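Beta-xylosidase (Uncultured organism, PDB 4MLG) probably hydrolyses beta-1,4-linked xylo-oligosaccharides, releasing xylose from their ends, as a beta-propeller glycosidase of family 43. Local coordinates at residues A89-Y98 against R187-F195; M135-K143 against E223-Y234. One frame throughout, in Å; residues are numbered along the deposited sequence.

Interaction 1 of 2, residues A89-Y98 against R187-F195; sequences AFRNGKYYMY and RLREDMLEF
Met192 is the main apolar partner of the 89-98 hairpin. Its CB sits over the centre of the Tyr96 ring in a CH-pi contact, 3.4 Å from the centroid and 5° off the normal. The chain then bends at chi2 and chi3, carrying SD back toward Arg91 and leaving CE near Ala89 CB at 4.3 Å. Leu188 adds to the apolar group, its CD1 lying 3.6 Å from Tyr98 CZ. In the five-bladed propeller of family 43, this contact joins neighbouring blades: the hairpin belongs to one, while residues 187-195 run from a strand of the next into a loop with a type I turn. Among polar contacts, Asn92 ND2 donates to Glu190 O at 2.9 Å, with the carbonyl oxygen almost in the amide plane. Tyr98 OH makes a weak bond of 2.7 Å to Met192 O. Arg91, extended from CG to NE with CG anti to the backbone N (chi1 -171°), lays one guanidinium face over Glu190, whose CG is 3.4 Å from NH2. Arg91 NH1 also bonds weakly to Met192 SD, near the guanidinium plane, at 3.5 Å. The opposite charges of Arg91 NH2 and Glu190 OE2 stay 4.1 Å apart, beyond salt-bridge range.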
loop_
_atom_site.group_PDB
_atom_site.type_symbol
_atom_site.label_atom_id
_atom_site.label_comp_id
_atom_site.label_asym_id
_atom_site.label_seq_id
_atom_site.Cartn_x
_atom_site.Cartn_y
_atom_site.Cartn_z
ATOM N N ALA A 89 -5.592 21.645 7.787
ATOM C CA ALA A 89 -4.617 22.729 7.839
ATOM C C ALA A 89 -4.903 23.782 6.775
ATOM O O ALA A 89 -5.369 23.462 5.682
ATOM C CB ALA A 89 -3.214 22.184 7.671
ATOM N N PHE A 90 -4.613 25.038 7.096
ATOM C CA PHE A 90 -4.824 26.136 6.159
ATOM C C PHE A 90 -3.503 26.628 5.576
ATOM O O PHE A 90 -2.618 27.073 6.308
ATOM C CB PHE A 90 -5.559 27.291 6.843
ATOM C CG PHE A 90 -5.765 28.486 5.958
ATOM C CD1 PHE A 90 -6.670 28.440 4.911
ATOM C CD2 PHE A 90 -5.054 29.655 6.173
ATOM C CE1 PHE A 90 -6.863 29.539 4.092
ATOM C CE2 PHE A 90 -5.241 30.758 5.358
ATOM C CZ PHE A 90 -6.148 30.699 4.316
ATOM N N ARG A 91 -3.377 26.541 4.256
ATOM C CA ARG A 91 -2.180 27.008 3.566
ATOM C C ARG A 91 -2.502 27.373 2.121
ATOM O O ARG A 91 -3.350 26.740 1.488
ATOM C CB ARG A 91 -1.083 25.942 3.613
ATOM C CG ARG A 91 0.274 26.414 3.107
ATOM C CD ARG A 91 1.327 25.325 3.248
ATOM N NE ARG A 91 2.676 25.817 2.981
ATOM C CZ ARG A 91 3.780 25.094 3.142
ATOM N NH1 ARG A 91 3.699 23.844 3.575
ATOM N NH2 ARG A 91 4.967 25.621 2.873
ATOM N N ASN A 92 -1.826 28.403 1.613
ATOM C CA ASN A 92 -1.995 28.855 0.234
ATOM C C ASN A 92 -3.423 29.291 -0.079
ATOM O O ASN A 92 -3.880 29.175 -1.215
ATOM C CB ASN A 92 -1.549 27.770 -0.753
ATOM C CG ASN A 92 -0.158 27.247 -0.454
ATOM O OD1 ASN A 92 0.760 28.017 -0.172
ATOM N ND2 ASN A 92 0.002 25.930 -0.509
ATOM N N GLY A 93 -4.123 29.789 0.936
ATOM C CA GLY A 93 -5.493 30.240 0.769
ATOM C C GLY A 93 -6.494 29.103 0.665
ATOM O O GLY A 93 -7.670 29.328 0.378
ATOM N N LYS A 94 -6.033 27.878 0.900
ATOM C CA LYS A 94 -6.909 26.713 0.827
ATOM C C LYS A 94 -6.828 25.855 2.088
ATOM O O LYS A 94 -5.881 25.965 2.866
ATOM C CB LYS A 94 -6.587 25.873 -0.411
ATOM C CG LYS A 94 -6.894 26.571 -1.727
ATOM C CD LYS A 94 -6.558 25.689 -2.918
ATOM C CE LYS A 94 -5.071 25.384 -2.978
ATOM N NZ LYS A 94 -4.249 26.620 -3.111
ATOM N N TYR A 95 -7.829 25.002 2.279
ATOM C CA TYR A 95 -7.879 24.125 3.445
ATOM C C TYR A 95 -7.652 22.671 3.042
ATOM O O TYR A 95 -8.395 22.116 2.232
ATOM C CB TYR A 95 -9.217 24.278 4.173
ATOM C CG TYR A 95 -9.444 25.655 4.763
ATOM C CD1 TYR A 95 -9.198 25.907 6.108
ATOM C CD2 TYR A 95 -9.903 26.703 3.975
ATOM C CE1 TYR A 95 -9.406 27.164 6.651
ATOM C CE2 TYR A 95 -10.110 27.961 4.507
ATOM C CZ TYR A 95 -9.862 28.186 5.845
ATOM O OH TYR A 95 -10.071 29.439 6.377
ATOM N N TYR A 96 -6.616 22.064 3.611
ATOM C CA TYR A 96 -6.252 20.693 3.279
ATOM C C TYR A 96 -6.675 19.725 4.375
ATOM O O TYR A 96 -6.159 19.775 5.493
ATOM C CB TYR A 96 -4.744 20.585 3.044
ATOM C CG TYR A 96 -4.248 21.396 1.867
ATOM C CD1 TYR A 96 -4.157 20.832 0.601
ATOM C CD2 TYR A 96 -3.872 22.725 2.020
ATOM C CE1 TYR A 96 -3.706 21.566 -0.477
ATOM C CE2 TYR A 96 -3.420 23.467 0.946
ATOM C CZ TYR A 96 -3.339 22.882 -0.301
ATOM O OH TYR A 96 -2.888 23.613 -1.377
ATOM N N MET A 97 -7.619 18.847 4.054
ATOM C CA MET A 97 -8.062 17.828 4.999
ATOM C C MET A 97 -7.279 16.535 4.811
ATOM O O MET A 97 -7.224 15.988 3.709
ATOM C CB MET A 97 -9.558 17.554 4.847
ATOM C CG MET A 97 -10.049 16.382 5.680
ATOM S SD MET A 97 -11.815 16.077 5.496
ATOM C CE MET A 97 -12.497 17.596 6.153
ATOM N N TYR A 98 -6.671 16.050 5.887
ATOM C CA TYR A 98 -5.906 14.812 5.834
ATOM C C TYR A 98 -6.641 13.692 6.560
ATOM O O TYR A 98 -6.759 13.701 7.785
ATOM C CB TYR A 98 -4.510 15.016 6.425
ATOM C CG TYR A 98 -3.646 15.957 5.616
ATOM C CD1 TYR A 98 -2.730 15.469 4.695
ATOM C CD2 TYR A 98 -3.754 17.334 5.764
ATOM C CE1 TYR A 98 -1.939 16.323 3.953
ATOM C CE2 TYR A 98 -2.968 18.196 5.026
ATOM C CZ TYR A 98 -2.064 17.685 4.121
ATOM O OH TYR A 98 -1.280 18.538 3.382
ATOM N N ARG A 187 7.682 16.225 7.225
ATOM C CA ARG A 187 7.426 17.559 6.702
ATOM C C ARG A 187 6.708 17.476 5.359
ATOM O O ARG A 187 7.099 16.706 4.482
ATOM C CB ARG A 187 8.730 18.349 6.564
ATOM C CG ARG A 187 8.545 19.775 6.061
ATOM C CD ARG A 187 9.863 20.542 6.025
ATOM N NE ARG A 187 10.838 19.934 5.124
ATOM C CZ ARG A 187 10.959 20.240 3.836
ATOM N NH1 ARG A 187 10.163 21.149 3.288
ATOM N NH2 ARG A 187 11.877 19.635 3.093
ATOM N N LEU A 188 5.649 18.265 5.209
ATOM C CA LEU A 188 4.902 18.316 3.960
ATOM C C LEU A 188 5.482 19.380 3.036
ATOM O O LEU A 188 5.927 20.433 3.495
ATOM C CB LEU A 188 3.427 18.616 4.233
ATOM C CG LEU A 188 2.635 17.552 4.990
ATOM C CD1 LEU A 188 1.290 18.104 5.431
ATOM C CD2 LEU A 188 2.449 16.316 4.124
ATOM N N ARG A 189 5.481 19.106 1.736
ATOM C CA ARG A 189 5.920 20.098 0.762
ATOM C C ARG A 189 4.831 21.154 0.580
ATOM O O ARG A 189 3.715 20.988 1.071
ATOM C CB ARG A 189 6.296 19.442 -0.568
ATOM C CG ARG A 189 5.186 18.638 -1.216
ATOM C CD ARG A 189 5.643 18.032 -2.537
ATOM N NE ARG A 189 4.517 17.722 -3.413
ATOM C CZ ARG A 189 4.597 16.966 -4.504
ATOM N NH1 ARG A 189 5.756 16.425 -4.855
ATOM N NH2 ARG A 189 3.516 16.744 -5.238
ATOM N N GLU A 190 5.157 22.231 -0.127
ATOM C CA GLU A 190 4.310 23.424 -0.142
ATOM C C GLU A 190 2.909 23.226 -0.729
ATOM O O GLU A 190 1.953 23.857 -0.278
ATOM C CB GLU A 190 5.024 24.585 -0.838
ATOM C CG GLU A 190 4.438 25.950 -0.505
ATOM C CD GLU A 190 5.390 27.087 -0.819
ATOM O OE1 GLU A 190 6.367 26.859 -1.561
ATOM O OE2 GLU A 190 5.163 28.209 -0.317
ATOM N N ASP A 191 2.778 22.353 -1.723
ATOM C CA ASP A 191 1.473 22.123 -2.340
ATOM C C ASP A 191 0.580 21.240 -1.468
ATOM O O ASP A 191 -0.589 21.018 -1.785
ATOM C CB ASP A 191 1.614 21.548 -3.755
ATOM C CG ASP A 191 2.139 20.125 -3.764
ATOM O OD1 ASP A 191 2.742 19.702 -2.759
ATOM O OD2 ASP A 191 1.954 19.430 -4.785
ATOM N N MET A 192 1.154 20.738 -0.376
ATOM C CA MET A 192 0.418 19.991 0.645
ATOM C C MET A 192 -0.232 18.711 0.127
ATOM O O MET A 192 -1.202 18.225 0.707
ATOM C CB MET A 192 -0.634 20.886 1.311
ATOM C CG MET A 192 -0.058 22.128 1.971
ATOM S SD MET A 192 0.945 21.753 3.420
ATOM C CE MET A 192 -0.322 21.398 4.635
ATOM N N LEU A 193 0.307 18.160 -0.957
ATOM C CA LEU A 193 -0.250 16.949 -1.549
ATOM C C LEU A 193 0.620 15.727 -1.273
ATOM O O LEU A 193 0.136 14.595 -1.284
ATOM C CB LEU A 193 -0.439 17.125 -3.056
ATOM C CG LEU A 193 -1.348 18.270 -3.500
ATOM C CD1 LEU A 193 -1.506 18.275 -5.013
ATOM C CD2 LEU A 193 -2.703 18.181 -2.814
ATOM N N GLU A 194 1.908 15.959 -1.036
ATOM C CA GLU A 194 2.845 14.867 -0.793
ATOM C C GLU A 194 3.816 15.196 0.332
ATOM O O GLU A 194 3.892 16.339 0.786
ATOM C CB GLU A 194 3.634 14.536 -2.064
ATOM C CG GLU A 194 2.790 14.036 -3.227
ATOM C CD GLU A 194 2.157 12.682 -2.963
ATOM O OE1 GLU A 194 2.611 11.977 -2.037
ATOM O OE2 GLU A 194 1.205 12.322 -3.686
ATOM N N PHE A 195 4.556 14.185 0.777
ATOM C CA PHE A 195 5.604 14.376 1.772
ATOM C C PHE A 195 6.797 15.066 1.122
ATOM O O PHE A 195 7.073 14.856 -0.058
ATOM C CB PHE A 195 6.040 13.033 2.365
ATOM C CG PHE A 195 4.969 12.334 3.156
ATOM C CD1 PHE A 195 3.875 13.032 3.649
ATOM C CD2 PHE A 195 5.059 10.974 3.413
ATOM C CE1 PHE A 195 2.886 12.384 4.380
ATOM C CE2 PHE A 195 4.078 10.321 4.142
ATOM C CZ PHE A 195 2.991 11.026 4.626
#

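Interaction 2 of 2, residues M135-K143 against E223-Y234; sequences MDPCIWPDK and EASWMHYYNGKY
Asp136 OD2 accepts the N-H of Ala224 on its anti lone pair at 3.1 Å, beside Glu223 CB. A sulfate, probably from the crystallisation liquor, lies beside Asp136, whose side chain touches His274 of the calcium site. Strand 138-141 runs almost parallel to strand 223-230, at 10° with the axes 6.8 Å apart, as inner strands of adjacent propeller blades do. Cys138 puts CB against Ser225 O, and its SG lies obliquely by the Trp226 ring, 3.9 Å from CE3. Trp140, its indole swung opposite the backbone N (chi1 169°), reaches across to Met227, whose CG stands over the five-membered ring 3.8 Å from its centroid. Trp140 CH2 meets Tyr229 CB at 3.6 Å. Replacing Trp140 by an alanine would probably open a gap beside Met227 and leave Asp142 OD1 without its indole donor. That oxygen receives Trp140 NE1 at 3.2 Å and Tyr234 OH at 2.5 Å, a doubtfully short length, the carboxylate lying nearly coplanar with the tyrosine ring. Lys143 extends beyond CG to donate from NZ to Tyr229 OH at 3.1 Å. With Asp144 N bound to its OD2, the buried Asp142 carboxylate has donors on both oxygens, probably favouring its ionised form.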
loop_
_atom_site.group_PDB
_atom_site.type_symbol
_atom_site.label_atom_id
_atom_site.label_comp_id
_atom_site.label_asym_id
_atom_site.label_seq_id
_atom_site.Cartn_x
_atom_site.Cartn_y
_atom_site.Cartn_z
ATOM N N MET A 135 -2.393 5.702 10.613
ATOM C CA MET A 135 -3.521 6.622 10.722
ATOM C C MET A 135 -3.338 7.722 11.769
ATOM O O MET A 135 -2.220 7.997 12.212
ATOM C CB MET A 135 -4.801 5.835 11.007
ATOM C CG MET A 135 -4.579 4.605 11.868
ATOM S SD MET A 135 -3.991 4.982 13.532
ATOM C CE MET A 135 -5.527 4.939 14.449
ATOM N N ASP A 136 -4.454 8.337 12.157
ATOM C CA ASP A 136 -4.474 9.455 13.105
ATOM C C ASP A 136 -3.469 10.566 12.795
ATOM O O ASP A 136 -2.577 10.837 13.598
ATOM C CB ASP A 136 -4.276 8.954 14.540
ATOM C CG ASP A 136 -5.524 8.312 15.112
ATOM O OD1 ASP A 136 -6.471 8.060 14.339
ATOM O OD2 ASP A 136 -5.557 8.051 16.334
ATOM N N PRO A 137 -3.613 11.221 11.631
ATOM C CA PRO A 137 -2.675 12.290 11.285
ATOM C C PRO A 137 -2.984 13.584 12.026
ATOM O O PRO A 137 -4.145 13.870 12.327
ATOM C CB PRO A 137 -2.918 12.485 9.789
ATOM C CG PRO A 137 -4.345 12.130 9.609
ATOM C CD PRO A 137 -4.607 11.001 10.566
ATOM N N CYS A 138 -1.937 14.347 12.320
ATOM C CA CYS A 138 -2.071 15.670 12.915
ATOM C C CYS A 138 -1.200 16.645 12.133
ATOM O O CYS A 138 -0.000 16.425 11.983
ATOM C CB CYS A 138 -1.639 15.641 14.381
ATOM S SG CYS A 138 -1.353 17.271 15.112
ATOM N N ILE A 139 -1.798 17.718 11.626
ATOM C CA ILE A 139 -1.052 18.670 10.813
ATOM C C ILE A 139 -0.731 19.940 11.589
ATOM O O ILE A 139 -1.631 20.680 11.989
ATOM C CB ILE A 139 -1.804 19.034 9.526
ATOM C CG1 ILE A 139 -2.443 17.787 8.915
ATOM C CG2 ILE A 139 -0.858 19.694 8.538
ATOM C CD1 ILE A 139 -1.443 16.736 8.488
ATOM N N TRP A 140 0.560 20.190 11.786
ATOM C CA TRP A 140 1.011 21.296 12.623
ATOM C C TRP A 140 1.715 22.403 11.839
ATOM O O TRP A 140 2.797 22.193 11.287
ATOM C CB TRP A 140 1.923 20.770 13.732
ATOM C CG TRP A 140 2.643 21.844 14.480
ATOM C CD1 TRP A 140 3.990 22.057 14.513
ATOM C CD2 TRP A 140 2.054 22.860 15.298
ATOM N NE1 TRP A 140 4.278 23.140 15.308
ATOM C CE2 TRP A 140 3.105 23.652 15.801
ATOM C CE3 TRP A 140 0.740 23.176 15.657
ATOM C CZ2 TRP A 140 2.883 24.741 16.642
ATOM C CZ3 TRP A 140 0.521 24.257 16.492
ATOM C CH2 TRP A 140 1.587 25.026 16.976
ATOM N N PRO A 141 1.095 23.591 11.786
ATOM C CA PRO A 141 1.696 24.772 11.158
ATOM C C PRO A 141 2.767 25.376 12.060
ATOM O O PRO A 141 2.464 26.257 12.866
ATOM C CB PRO A 141 0.516 25.746 11.027
ATOM C CG PRO A 141 -0.721 24.922 11.275
ATOM C CD PRO A 141 -0.290 23.847 12.213
ATOM N N ASP A 142 4.001 24.903 11.923
ATOM C CA ASP A 142 5.096 25.352 12.776
ATOM C C ASP A 142 5.488 26.798 12.481
ATOM O O ASP A 142 5.171 27.337 11.420
ATOM C CB ASP A 142 6.307 24.432 12.612
ATOM C CG ASP A 142 7.359 24.653 13.681
ATOM O OD1 ASP A 142 7.321 23.940 14.706
ATOM O OD2 ASP A 142 8.220 25.540 13.500
ATOM N N LYS A 143 6.185 27.414 13.431
ATOM C CA LYS A 143 6.608 28.804 13.311
ATOM C C LYS A 143 7.676 29.014 12.236
ATOM O O LYS A 143 7.924 30.145 11.821
ATOM C CB LYS A 143 7.119 29.316 14.659
ATOM C CG LYS A 143 8.231 28.469 15.257
ATOM C CD LYS A 143 8.706 29.042 16.583
ATOM C CE LYS A 143 9.831 28.210 17.181
ATOM N NZ LYS A 143 10.326 28.781 18.466
ATOM N N GLU A 223 -1.863 6.211 20.210
ATOM C CA GLU A 223 -2.509 6.887 19.086
ATOM C C GLU A 223 -2.862 8.332 19.434
ATOM O O GLU A 223 -2.450 8.846 20.473
ATOM C CB GLU A 223 -3.781 6.144 18.670
ATOM C CG GLU A 223 -4.877 6.174 19.724
ATOM C CD GLU A 223 -6.163 5.526 19.257
ATOM O OE1 GLU A 223 -6.137 4.825 18.224
ATOM O OE2 GLU A 223 -7.201 5.721 19.926
ATOM N N ALA A 224 -3.625 8.972 18.549
ATOM C CA ALA A 224 -4.133 10.331 18.756
ATOM C C ALA A 224 -3.046 11.392 18.927
ATOM O O ALA A 224 -3.038 12.121 19.917
ATOM C CB ALA A 224 -5.106 10.370 19.934
ATOM N N SER A 225 -2.141 11.483 17.957
ATOM C CA SER A 225 -1.088 12.494 17.989
ATOM C C SER A 225 -1.661 13.903 17.894
ATOM O O SER A 225 -2.575 14.159 17.113
ATOM C CB SER A 225 -0.090 12.271 16.849
ATOM O OG SER A 225 0.715 11.129 17.081
ATOM N N TRP A 226 -1.122 14.815 18.698
ATOM C CA TRP A 226 -1.490 16.225 18.611
ATOM C C TRP A 226 -0.337 17.117 19.064
ATOM O O TRP A 226 0.415 16.759 19.968
ATOM C CB TRP A 226 -2.746 16.522 19.433
ATOM C CG TRP A 226 -3.258 17.917 19.238
ATOM C CD1 TRP A 226 -2.995 19.005 20.019
ATOM C CD2 TRP A 226 -4.112 18.378 18.184
ATOM N NE1 TRP A 226 -3.637 20.113 19.519
ATOM C CE2 TRP A 226 -4.330 19.755 18.392
ATOM C CE3 TRP A 226 -4.716 17.760 17.083
ATOM C CZ2 TRP A 226 -5.124 20.523 17.543
ATOM C CZ3 TRP A 226 -5.506 18.524 16.242
ATOM C CH2 TRP A 226 -5.702 19.891 16.477
ATOM N N MET A 227 -0.207 18.278 18.429
ATOM C CA MET A 227 0.892 19.193 18.713
ATOM C C MET A 227 0.395 20.630 18.799
ATOM O O MET A 227 -0.313 21.101 17.908
ATOM C CB MET A 227 1.956 19.092 17.618
ATOM C CG MET A 227 3.147 20.015 17.816
ATOM S SD MET A 227 4.290 19.424 19.079
ATOM C CE MET A 227 4.853 17.899 18.328
ATOM N N HIS A 228 0.762 21.324 19.872
ATOM C CA HIS A 228 0.460 22.747 19.988
ATOM C C HIS A 228 1.608 23.519 20.638
ATOM O O HIS A 228 2.598 22.930 21.072
ATOM C CB HIS A 228 -0.865 22.987 20.722
ATOM C CG HIS A 228 -0.781 22.825 22.209
ATOM N ND1 HIS A 228 -1.112 21.651 22.850
ATOM C CD2 HIS A 228 -0.426 23.696 23.182
ATOM C CE1 HIS A 228 -0.957 21.804 24.153
ATOM N NE2 HIS A 228 -0.539 23.035 24.381
ATOM N N TYR A 229 1.464 24.838 20.701
ATOM C CA TYR A 229 2.555 25.707 21.126
ATOM C C TYR A 229 2.077 26.724 22.157
ATOM O O TYR A 229 1.157 27.499 21.894
ATOM C CB TYR A 229 3.136 26.421 19.906
ATOM C CG TYR A 229 4.473 27.087 20.130
ATOM C CD1 TYR A 229 5.643 26.339 20.182
ATOM C CD2 TYR A 229 4.571 28.465 20.261
ATOM C CE1 TYR A 229 6.870 26.946 20.376
ATOM C CE2 TYR A 229 5.792 29.079 20.455
ATOM C CZ TYR A 229 6.938 28.316 20.511
ATOM O OH TYR A 229 8.156 28.926 20.702
ATOM N N TYR A 230 2.706 26.716 23.327
ATOM C CA TYR A 230 2.333 27.627 24.405
ATOM C C TYR A 230 3.545 28.113 25.194
ATOM O O TYR A 230 4.364 27.312 25.649
ATOM C CB TYR A 230 1.322 26.961 25.345
ATOM C CG TYR A 230 1.164 27.658 26.680
ATOM C CD1 TYR A 230 0.383 28.800 26.803
ATOM C CD2 TYR A 230 1.790 27.166 27.820
ATOM C CE1 TYR A 230 0.236 29.437 28.024
ATOM C CE2 TYR A 230 1.650 27.795 29.041
ATOM C CZ TYR A 230 0.872 28.929 29.138
ATOM O OH TYR A 230 0.730 29.555 30.356
ATOM N N ASN A 231 3.641 29.430 25.345
ATOM C CA ASN A 231 4.698 30.066 26.127
ATOM C C ASN A 231 6.106 29.677 25.677
ATOM O O ASN A 231 6.978 29.404 26.502
ATOM C CB ASN A 231 4.514 29.772 27.619
ATOM C CG ASN A 231 5.067 30.871 28.503
ATOM O OD1 ASN A 231 5.879 31.687 28.066
ATOM N ND2 ASN A 231 4.630 30.899 29.757
ATOM N N GLY A 232 6.317 29.652 24.366
ATOM C CA GLY A 232 7.615 29.329 23.805
ATOM C C GLY A 232 8.029 27.885 24.009
ATOM O O GLY A 232 9.218 27.581 24.096
ATOM N N LYS A 233 7.051 26.988 24.078
ATOM C CA LYS A 233 7.337 25.575 24.297
ATOM C C LYS A 233 6.397 24.687 23.483
ATOM O O LYS A 233 5.235 25.031 23.269
ATOM C CB LYS A 233 7.232 25.238 25.786
ATOM C CG LYS A 233 8.070 24.046 26.218
ATOM C CD LYS A 233 7.845 23.713 27.684
ATOM C CE LYS A 233 8.103 24.915 28.577
ATOM N NZ LYS A 233 7.837 24.611 30.011
ATOM N N TYR A 234 6.907 23.548 23.025
ATOM C CA TYR A 234 6.101 22.596 22.266
ATOM C C TYR A 234 5.404 21.600 23.188
ATOM O O TYR A 234 5.959 21.188 24.207
ATOM C CB TYR A 234 6.962 21.844 21.248
ATOM C CG TYR A 234 7.354 22.658 20.036
ATOM C CD1 TYR A 234 6.625 22.579 18.858
ATOM C CD2 TYR A 234 8.458 23.501 20.068
ATOM C CE1 TYR A 234 6.981 23.318 17.745
ATOM C CE2 TYR A 234 8.821 24.245 18.960
ATOM C CZ TYR A 234 8.080 24.149 17.802
ATOM O OH TYR A 234 8.436 24.887 16.696
#

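Ile139 joins the two contacts: in the strand of interaction 2, it turns away from residues 223-234 and packs on Ala89, Tyr98 and Leu188 of interaction 1. Strands 138-141 and 184-188 share a blade, so both its interfaces are represented, one toward the hairpin of 81-91 and 94-102, the other toward the blade of 223-230. Interaction 2 is buried and interaction 1 only partly so; their centres lie about 10 Å and about 17 Å from the centre of the chain. The former joins two inner strands and flanking loops through aromatic and sulfur packing, with carboxylates taking donors; the latter links a hairpin's strands and turn to a loop through backbone carbonyl acceptors and a methionine.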